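Local coordinates for sterol carrier protein 2 (Thermus thermophilus, PDB 2CX7) that probably binds sterols or related lipids and carries them, at residues T28-L33 and D54-A59; L35-D40 and A78-W83; R14-S19 and V123-E128. One frame throughout, in Å; residues are numbered along the deposited sequence.

How the contacts relate
Contacts 1 and 2 hold the two ends of strand 32-37 to different neighbours in one mixed sheet. Contact 1 joins it to strand 49-56. Contact 2 joins it to the end of strand 74-78 and the start of helix 80-86. Contact 3 pairs two helix ends, and its Leu-16 meets Leu-55 of contact 1. All three are partly buried. Contacts 1 and 2 have buried residues on the sheet and a polar pair at the exposed margin: a histidine-carboxylate hydrogen bond in contact 1, a salt bridge in contact 2. Contact 3 is smaller and mostly apolar, with no hydrogen bond across it. Contact 2 lies about 22 Å from contact 1, centre to centre.

Contact 1: T28-L33 and D54-A59; sequences TWEGSL and DLWHGA
Glu-30 runs alongside Trp-56 to the imidazole of His-57. Its CG stands beside the backbone N (chi1 -76°), and the chain is extended from there. CB of Glu-30 touches first, 3.6 Å from CZ3 of Trp-56. CG follows, over the face of the indole. CG of Glu-30 sits 3.3 Å from the centroid of the six-membered ring of Trp-56, close to the ring normal, as a CH-pi contact. The carboxylate stays nearly parallel to the same ring. At the tip, OE2 of Glu-30 accepts a bond of 2.7 Å from NE2 of His-57. This bond is almost straight (174°). It lies in the imidazole plane and reaches the anti side of OE2. NE2 also hangs over the rim of the Trp-56 ring, on the face that Glu-30 CG occupies.

The backbone here is the end of the beta hairpin formed by strands 32-37 and 49-56 in the SCP-2 fold. Glu-30 and Trp-56 are an antiparallel non-hydrogen-bonded pair, so both side chains leave on one face. N of His-57 donates to O of Trp-29 at 2.7 Å, in the carbonyl plane. A type I' turn from Trp-56 to Ala-59 then leads into strand 59-67. Gly-58 has backbone angles in this turn that call for glycine.

Leu-55 points to the other face. NE1 of Trp-29 donates to O of Gly-31 at 2.8 Å, which helps hold the indole beside Leu-55. CB of Leu-55 lies 3.5 Å from NE1 of Trp-29. Tyr-115 meets the Trp-29 ring edge-to-face.

Contact 2: L35-D40 and A78-W83; sequences LAVRPD and ADLATW
Trp-83 has its CG beside the backbone N (chi1 -84°), and chi2 of 123° turns the N-H edge of the indole to Ala-36. NE1 of Trp-83 donates to O of Ala-36 at 2.7 Å, from well above the carbonyl plane. N of Ala-78 reaches the same oxygen of Ala-36 at 3.0 Å, nearly along the C=O axis. Two donors thus grip one acceptor. Ala-78 CB lies over one face of the indole and Leu-35 CB over the opposite face, both toward the rim. A phenylalanine in place of Trp-83 would probably leave Ala-36 O with Ala-78 N but no side-chain donor, and open a gap beside Leu-35.

Arg-38 is extended from CG to NE, with the guanidinium over Ala-78 CA. NH1 of Arg-38 forms a salt bridge with OD1 of Asp-79 at 2.8 Å, meeting the carboxylate from above its plane. Glu-77 and Glu-103 take NE and NH2. A water links Arg-38 O to Leu-80 N at the first turn of the helix. Val-37 CG1 packs on Leu-80 CB at 3.8 Å.

Val-37 and Ala-78 are a parallel pair, and Arg-38 N bonds Ala-78 O. Strand 32-37 lies between 49-56 and 74-78 in the mixed sheet, and helix 80-86 starts just past 74-78, with Phe-4 edge-to-face on Trp-83.

Contact 3: R14-S19 and V123-E128; sequences RKLNES and VKVARE
Val-125 of helix 116-127 packs against Leu-16, Lys-15 and Ser-19 at the end of helix 6-17. This is helix-to-helix packing in the SCP-2 fold, between the last turns of two helices far apart in sequence. The closest CA atoms, those of Leu-16 and Val-125, are 6.5 Å apart. The contact is small, and no hydrogen bond crosses it.

The apolar contacts come first. With chi1 at 169°, CG1 of Val-125 lies opposite the backbone N, and the two methyls face different partners. CG1 of Val-125 meets CD2 of Leu-16 at 3.7 Å, the two side chains crossing at a slant. The same CG1 of Val-125 lies 3.7 Å from CB of Lys-15. Leu-16 turns its other methyl, CD1, to Leu-55, so it connects this helix pair with the sheet. Tyr-12 of helix 6-17 also touches Val-125.

The polar side chains join in by packing. The Lys-15 chain bends at chi2 (-68°) and brings CE of Lys-15 to 3.8 Å from O of Glu-128. NZ of Lys-15 and OE2 of Glu-128 have opposite charges but stay 6.6 Å apart, so they do not form a salt bridge.

Other bonds fix the helix ends themselves. The disulfide Cys-13 to Cys-60 ties helix 6-17 to strand 59-67, and Asn-17 OD1 accepts from the backbone N of Cys-60. Ser-19 is the N-cap of the next helix, 20-25, where its OG bonds N of Tyr-22. That same OG of Ser-19 rests 3.6 Å from CG2 of Val-125.

Contact 1: T28-L33 and D54-A59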
loop_
_atom_site.group_PDB
_atom_site.type_symbol
_atom_site.label_atom_id
_atom_site.label_comp_id
_atom_site.label_asym_id
_atom_site.label_seq_id
_atom_site.Cartn_x
_atom_site.Cartn_y
_atom_site.Cartn_z
ATOM N N THR A 28 -14.756 -8.705 -1.160
ATOM C CA THR A 28 -14.478 -9.972 -0.493
ATOM C C THR A 28 -13.025 -10.116 -0.053
ATOM O O THR A 28 -12.550 -11.213 0.234
ATOM C CB THR A 28 -14.875 -11.159 -1.392
ATOM O OG1 THR A 28 -14.286 -10.991 -2.684
ATOM C CG2 THR A 28 -16.397 -11.228 -1.541
ATOM N N TRP A 29 -12.318 -8.996 0.017
ATOM C CA TRP A 29 -10.926 -9.017 0.440
ATOM C C TRP A 29 -10.768 -9.150 1.950
ATOM O O TRP A 29 -11.488 -8.522 2.710
ATOM C CB TRP A 29 -10.208 -7.735 0.007
ATOM C CG TRP A 29 -8.847 -7.611 0.639
ATOM C CD1 TRP A 29 -8.551 -7.104 1.877
ATOM C CD2 TRP A 29 -7.623 -8.116 0.111
ATOM N NE1 TRP A 29 -7.214 -7.273 2.152
ATOM C CE2 TRP A 29 -6.621 -7.891 1.083
ATOM C CE3 TRP A 29 -7.272 -8.745 -1.092
ATOM C CZ2 TRP A 29 -5.289 -8.273 0.887
ATOM C CZ3 TRP A 29 -5.951 -9.124 -1.288
ATOM C CH2 TRP A 29 -4.973 -8.885 -0.302
ATOM N N GLU A 30 -9.814 -9.978 2.365
ATOM C CA GLU A 30 -9.489 -10.149 3.778
ATOM C C GLU A 30 -7.974 -10.245 3.895
ATOM O O GLU A 30 -7.326 -10.928 3.107
ATOM C CB GLU A 30 -10.127 -11.413 4.360
ATOM C CG GLU A 30 -11.611 -11.308 4.633
ATOM C CD GLU A 30 -12.223 -12.653 5.019
ATOM O OE1 GLU A 30 -11.488 -13.527 5.525
ATOM O OE2 GLU A 30 -13.439 -12.829 4.816
ATOM N N GLY A 31 -7.402 -9.553 4.873
ATOM C CA GLY A 31 -5.963 -9.616 5.038
ATOM C C GLY A 31 -5.311 -8.256 5.164
ATOM O O GLY A 31 -5.729 -7.293 4.518
ATOM N N SER A 32 -4.292 -8.173 6.009
ATOM C CA SER A 32 -3.583 -6.910 6.201
ATOM C C SER A 32 -2.581 -6.743 5.063
ATOM O O SER A 32 -2.127 -7.725 4.475
ATOM C CB SER A 32 -2.869 -6.896 7.558
ATOM O OG SER A 32 -2.049 -8.038 7.734
ATOM N N LEU A 33 -2.253 -5.498 4.742
ATOM C CA LEU A 33 -1.312 -5.217 3.665
ATOM C C LEU A 33 -0.331 -4.159 4.118
ATOM O O LEU A 33 -0.736 -3.097 4.601
ATOM C CB LEU A 33 -2.061 -4.703 2.422
ATOM C CG LEU A 33 -1.239 -4.119 1.261
ATOM C CD1 LEU A 33 -0.431 -5.221 0.587
ATOM C CD2 LEU A 33 -2.190 -3.475 0.233
ATOM N N ASP A 54 -5.180 -2.508 7.747
ATOM C CA ASP A 54 -6.018 -3.612 8.224
ATOM C C ASP A 54 -7.251 -3.539 7.329
ATOM O O ASP A 54 -8.235 -2.879 7.662
ATOM C CB ASP A 54 -6.398 -3.379 9.690
ATOM C CG ASP A 54 -7.270 -4.486 10.260
ATOM O OD1 ASP A 54 -7.543 -5.479 9.553
ATOM O OD2 ASP A 54 -7.684 -4.359 11.429
ATOM N N LEU A 55 -7.186 -4.202 6.178
ATOM C CA LEU A 55 -8.268 -4.161 5.201
ATOM C C LEU A 55 -9.251 -5.315 5.363
ATOM O O LEU A 55 -8.843 -6.437 5.642
ATOM C CB LEU A 55 -7.664 -4.180 3.793
ATOM C CG LEU A 55 -6.634 -3.078 3.500
ATOM C CD1 LEU A 55 -5.946 -3.338 2.184
ATOM C CD2 LEU A 55 -7.322 -1.718 3.495
ATOM N N TRP A 56 -10.536 -5.040 5.155
ATOM C CA TRP A 56 -11.551 -6.078 5.301
ATOM C C TRP A 56 -12.868 -5.790 4.582
ATOM O O TRP A 56 -13.583 -4.835 4.908
ATOM C CB TRP A 56 -11.824 -6.322 6.788
ATOM C CG TRP A 56 -12.704 -7.518 7.060
ATOM C CD1 TRP A 56 -14.067 -7.552 7.066
ATOM C CD2 TRP A 56 -12.266 -8.846 7.366
ATOM N NE1 TRP A 56 -14.508 -8.820 7.362
ATOM C CE2 TRP A 56 -13.423 -9.635 7.551
ATOM C CE3 TRP A 56 -11.006 -9.447 7.505
ATOM C CZ2 TRP A 56 -13.360 -10.999 7.870
ATOM C CZ3 TRP A 56 -10.942 -10.799 7.822
ATOM C CH2 TRP A 56 -12.115 -11.562 8.000
ATOM N N HIS A 57 -13.172 -6.622 3.591
ATOM C CA HIS A 57 -14.409 -6.521 2.823
ATOM C C HIS A 57 -14.764 -5.139 2.291
ATOM O O HIS A 57 -15.920 -4.724 2.369
ATOM C CB HIS A 57 -15.585 -7.046 3.656
ATOM C CG HIS A 57 -15.452 -8.483 4.057
ATOM N ND1 HIS A 57 -16.471 -9.177 4.677
ATOM C CD2 HIS A 57 -14.415 -9.348 3.958
ATOM C CE1 HIS A 57 -16.066 -10.406 4.943
ATOM N NE2 HIS A 57 -14.822 -10.536 4.518
ATOM N N GLY A 58 -13.780 -4.430 1.746
ATOM C CA GLY A 58 -14.054 -3.120 1.184
ATOM C C GLY A 58 -13.787 -1.951 2.106
ATOM O O GLY A 58 -13.790 -0.800 1.666
ATOM N N ALA A 59 -13.556 -2.238 3.381
ATOM C CA ALA A 59 -13.288 -1.193 4.355
ATOM C C ALA A 59 -11.856 -1.224 4.865
ATOM O O ALA A 59 -11.129 -2.212 4.697
ATOM C CB ALA A 59 -14.244 -1.338 5.546
#

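Contact 2: L35-D40 and A78-W83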
loop_
_atom_site.group_PDB
_atom_site.type_symbol
_atom_site.label_atom_id
_atom_site.label_comp_id
_atom_site.label_asym_id
_atom_site.label_seq_id
_atom_site.Cartn_x
_atom_site.Cartn_y
_atom_site.Cartn_z
ATOM N N LEU A 35 2.766 -1.649 3.003
ATOM C CA LEU A 35 3.447 -0.974 1.911
ATOM C C LEU A 35 4.753 -0.537 2.577
ATOM O O LEU A 35 4.781 0.414 3.372
ATOM C CB LEU A 35 2.631 0.225 1.440
ATOM C CG LEU A 35 1.179 -0.095 1.070
ATOM C CD1 LEU A 35 0.518 1.162 0.529
ATOM C CD2 LEU A 35 1.134 -1.240 0.045
ATOM N N ALA A 36 5.826 -1.249 2.262
ATOM C CA ALA A 36 7.119 -1.009 2.886
ATOM C C ALA A 36 8.167 -0.293 2.038
ATOM O O ALA A 36 8.343 -0.595 0.854
ATOM C CB ALA A 36 7.682 -2.337 3.379
ATOM N N VAL A 37 8.850 0.652 2.681
ATOM C CA VAL A 37 9.926 1.436 2.080
ATOM C C VAL A 37 11.233 0.883 2.638
ATOM O O VAL A 37 11.390 0.783 3.856
ATOM C CB VAL A 37 9.826 2.943 2.471
ATOM C CG1 VAL A 37 11.013 3.718 1.887
ATOM C CG2 VAL A 37 8.520 3.533 1.969
ATOM N N ARG A 38 12.158 0.512 1.750
ATOM C CA ARG A 38 13.454 -0.025 2.157
ATOM C C ARG A 38 14.254 1.064 2.867
ATOM O O ARG A 38 13.999 2.254 2.659
ATOM C CB ARG A 38 14.233 -0.493 0.928
ATOM C CG ARG A 38 13.541 -1.596 0.134
ATOM C CD ARG A 38 14.432 -2.105 -0.997
ATOM N NE ARG A 38 13.824 -3.258 -1.655
ATOM C CZ ARG A 38 13.401 -3.276 -2.913
ATOM N NH1 ARG A 38 13.519 -2.193 -3.682
ATOM N NH2 ARG A 38 12.841 -4.373 -3.394
ATOM N N PRO A 39 15.220 0.677 3.721
ATOM C CA PRO A 39 16.041 1.665 4.435
ATOM C C PRO A 39 16.607 2.701 3.465
ATOM O O PRO A 39 17.155 2.354 2.403
ATOM C CB PRO A 39 17.129 0.807 5.066
ATOM C CG PRO A 39 16.359 -0.442 5.423
ATOM C CD PRO A 39 15.575 -0.692 4.145
ATOM N N ASP A 40 16.490 3.969 3.855
ATOM C CA ASP A 40 16.935 5.088 3.039
ATOM C C ASP A 40 17.331 6.230 3.986
ATOM O O ASP A 40 16.543 7.140 4.238
ATOM C CB ASP A 40 15.777 5.544 2.141
ATOM C CG ASP A 40 16.199 6.534 1.070
ATOM O OD1 ASP A 40 17.305 7.105 1.170
ATOM O OD2 ASP A 40 15.404 6.753 0.123
ATOM N N ALA A 78 9.596 -1.717 -1.573
ATOM C CA ALA A 78 10.187 -0.982 -2.683
ATOM C C ALA A 78 11.040 0.171 -2.184
ATOM O O ALA A 78 10.973 0.547 -1.003
ATOM C CB ALA A 78 9.080 -0.450 -3.599
ATOM N N ASP A 79 11.857 0.713 -3.083
ATOM C CA ASP A 79 12.686 1.871 -2.764
ATOM C C ASP A 79 11.719 3.049 -2.664
ATOM O O ASP A 79 10.698 3.075 -3.358
ATOM C CB ASP A 79 13.670 2.163 -3.897
ATOM C CG ASP A 79 14.930 1.326 -3.822
ATOM O OD1 ASP A 79 14.897 0.250 -3.199
ATOM O OD2 ASP A 79 15.955 1.750 -4.411
ATOM N N LEU A 80 12.037 4.024 -1.821
ATOM C CA LEU A 80 11.177 5.193 -1.667
ATOM C C LEU A 80 10.825 5.822 -3.013
ATOM O O LEU A 80 9.660 6.136 -3.276
ATOM C CB LEU A 80 11.854 6.251 -0.792
ATOM C CG LEU A 80 11.059 7.553 -0.637
ATOM C CD1 LEU A 80 9.688 7.236 -0.056
ATOM C CD2 LEU A 80 11.825 8.538 0.231
ATOM N N ALA A 81 11.829 5.992 -3.870
ATOM C CA ALA A 81 11.621 6.608 -5.178
ATOM C C ALA A 81 10.541 5.904 -5.981
ATOM O O ALA A 81 9.735 6.552 -6.660
ATOM C CB ALA A 81 12.915 6.629 -5.964
ATOM N N THR A 82 10.531 4.575 -5.909
ATOM C CA THR A 82 9.539 3.784 -6.615
ATOM C C THR A 82 8.160 4.071 -6.048
ATOM O O THR A 82 7.213 4.320 -6.803
ATOM C CB THR A 82 9.842 2.283 -6.488
ATOM O OG1 THR A 82 11.147 2.035 -7.017
ATOM C CG2 THR A 82 8.829 1.461 -7.272
ATOM N N TRP A 83 8.037 4.048 -4.724
ATOM C CA TRP A 83 6.742 4.328 -4.107
ATOM C C TRP A 83 6.267 5.733 -4.463
ATOM O O TRP A 83 5.078 5.947 -4.687
ATOM C CB TRP A 83 6.804 4.176 -2.582
ATOM C CG TRP A 83 6.620 2.763 -2.098
ATOM C CD1 TRP A 83 7.487 2.038 -1.321
ATOM C CD2 TRP A 83 5.506 1.908 -2.355
ATOM N NE1 TRP A 83 6.977 0.788 -1.086
ATOM C CE2 TRP A 83 5.761 0.679 -1.706
ATOM C CE3 TRP A 83 4.309 2.057 -3.073
ATOM C CZ2 TRP A 83 4.866 -0.391 -1.754
ATOM C CZ3 TRP A 83 3.421 0.988 -3.121
ATOM C CH2 TRP A 83 3.706 -0.221 -2.463
HETATM O O HOH W 1 14.053 3.225 -0.009
#

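Contact 3: R14-S19 and V123-E128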
loop_
_atom_site.group_PDB
_atom_site.type_symbol
_atom_site.label_atom_id
_atom_site.label_comp_id
_atom_site.label_asym_id
_atom_site.label_seq_id
_atom_site.Cartn_x
_atom_site.Cartn_y
_atom_site.Cartn_z
ATOM N N ARG A 14 -9.026 6.661 5.992
ATOM C CA ARG A 14 -10.281 7.390 5.867
ATOM C C ARG A 14 -10.704 7.513 4.408
ATOM O O ARG A 14 -11.868 7.292 4.074
ATOM C CB ARG A 14 -10.147 8.787 6.484
ATOM C CG ARG A 14 -11.428 9.587 6.439
ATOM C CD ARG A 14 -11.265 10.951 7.085
ATOM N NE ARG A 14 -12.535 11.669 7.126
ATOM C CZ ARG A 14 -12.661 12.953 7.451
ATOM N NH1 ARG A 14 -11.588 13.671 7.769
ATOM N NH2 ARG A 14 -13.859 13.521 7.453
ATOM N N LYS A 15 -9.762 7.865 3.533
ATOM C CA LYS A 15 -10.061 8.008 2.111
ATOM C C LYS A 15 -10.549 6.694 1.507
ATOM O O LYS A 15 -11.431 6.687 0.647
ATOM C CB LYS A 15 -8.829 8.493 1.346
ATOM C CG LYS A 15 -8.697 10.004 1.271
ATOM C CD LYS A 15 -9.796 10.618 0.406
ATOM C CE LYS A 15 -9.527 12.099 0.167
ATOM N NZ LYS A 15 -10.509 12.729 -0.764
ATOM N N LEU A 16 -9.966 5.587 1.952
ATOM C CA LEU A 16 -10.379 4.277 1.455
ATOM C C LEU A 16 -11.800 3.974 1.909
ATOM O O LEU A 16 -12.579 3.400 1.168
ATOM C CB LEU A 16 -9.432 3.184 1.961
ATOM C CG LEU A 16 -8.044 3.129 1.312
ATOM C CD1 LEU A 16 -7.179 2.134 2.065
ATOM C CD2 LEU A 16 -8.173 2.719 -0.171
ATOM N N ASN A 17 -12.138 4.352 3.137
ATOM C CA ASN A 17 -13.487 4.097 3.619
ATOM C C ASN A 17 -14.506 4.977 2.905
ATOM O O ASN A 17 -15.678 4.651 2.869
ATOM C CB ASN A 17 -13.572 4.302 5.140
ATOM C CG ASN A 17 -13.005 3.123 5.918
ATOM O OD1 ASN A 17 -13.282 1.965 5.595
ATOM N ND2 ASN A 17 -12.215 3.406 6.939
ATOM N N GLU A 18 -14.045 6.077 2.312
ATOM C CA GLU A 18 -14.924 7.005 1.606
ATOM C C GLU A 18 -15.003 6.690 0.115
ATOM O O GLU A 18 -15.773 7.309 -0.626
ATOM C CB GLU A 18 -14.418 8.442 1.800
ATOM C CG GLU A 18 -14.293 8.849 3.256
ATOM C CD GLU A 18 -13.626 10.204 3.440
ATOM O OE1 GLU A 18 -12.644 10.492 2.723
ATOM O OE2 GLU A 18 -14.075 10.969 4.311
ATOM N N SER A 19 -14.216 5.716 -0.330
ATOM C CA SER A 19 -14.186 5.358 -1.746
ATOM C C SER A 19 -15.118 4.217 -2.124
ATOM O O SER A 19 -14.862 3.066 -1.785
ATOM C CB SER A 19 -12.758 4.988 -2.164
ATOM O OG SER A 19 -12.722 4.477 -3.487
ATOM N N VAL A 123 -4.207 2.088 -5.046
ATOM C CA VAL A 123 -3.238 3.048 -5.550
ATOM C C VAL A 123 -3.896 4.351 -6.010
ATOM O O VAL A 123 -3.392 5.441 -5.721
ATOM C CB VAL A 123 -2.411 2.424 -6.687
ATOM C CG1 VAL A 123 -1.546 3.479 -7.358
ATOM C CG2 VAL A 123 -1.523 1.312 -6.111
ATOM N N LYS A 124 -5.014 4.245 -6.719
ATOM C CA LYS A 124 -5.715 5.441 -7.184
ATOM C C LYS A 124 -6.150 6.288 -5.992
ATOM O O LYS A 124 -6.071 7.517 -6.037
ATOM C CB LYS A 124 -6.944 5.067 -8.028
ATOM C CG LYS A 124 -6.625 4.534 -9.421
ATOM C CD LYS A 124 -7.906 4.247 -10.185
ATOM C CE LYS A 124 -7.620 3.732 -11.591
ATOM N NZ LYS A 124 -8.892 3.402 -12.286
ATOM N N VAL A 125 -6.610 5.641 -4.921
ATOM C CA VAL A 125 -7.037 6.380 -3.735
ATOM C C VAL A 125 -5.844 7.044 -3.045
ATOM O O VAL A 125 -5.933 8.193 -2.604
ATOM C CB VAL A 125 -7.775 5.454 -2.723
ATOM C CG1 VAL A 125 -7.964 6.165 -1.378
ATOM C CG2 VAL A 125 -9.133 5.061 -3.295
ATOM N N ALA A 126 -4.726 6.325 -2.965
ATOM C CA ALA A 126 -3.526 6.856 -2.326
ATOM C C ALA A 126 -3.124 8.166 -2.992
ATOM O O ALA A 126 -2.741 9.127 -2.324
ATOM C CB ALA A 126 -2.388 5.843 -2.433
ATOM N N ARG A 127 -3.228 8.193 -4.316
ATOM C CA ARG A 127 -2.867 9.368 -5.099
ATOM C C ARG A 127 -3.683 10.612 -4.732
ATOM O O ARG A 127 -3.195 11.736 -4.865
ATOM C CB ARG A 127 -3.025 9.060 -6.595
ATOM C CG ARG A 127 -2.025 8.029 -7.129
ATOM C CD ARG A 127 -2.438 7.479 -8.494
ATOM N NE ARG A 127 -2.642 8.534 -9.486
ATOM C CZ ARG A 127 -3.072 8.321 -10.727
ATOM N NH1 ARG A 127 -3.343 7.088 -11.141
ATOM N NH2 ARG A 127 -3.240 9.344 -11.555
ATOM N N GLU A 128 -4.911 10.404 -4.257
ATOM C CA GLU A 128 -5.802 11.510 -3.898
ATOM C C GLU A 128 -5.719 11.966 -2.444
ATOM O O GLU A 128 -6.471 12.849 -2.015
ATOM C CB GLU A 128 -7.250 11.135 -4.237
ATOM C CG GLU A 128 -7.441 10.732 -5.696
ATOM C CD GLU A 128 -7.076 11.843 -6.679
ATOM O OE1 GLU A 128 -6.943 11.552 -7.886
ATOM O OE2 GLU A 128 -6.928 13.007 -6.250
#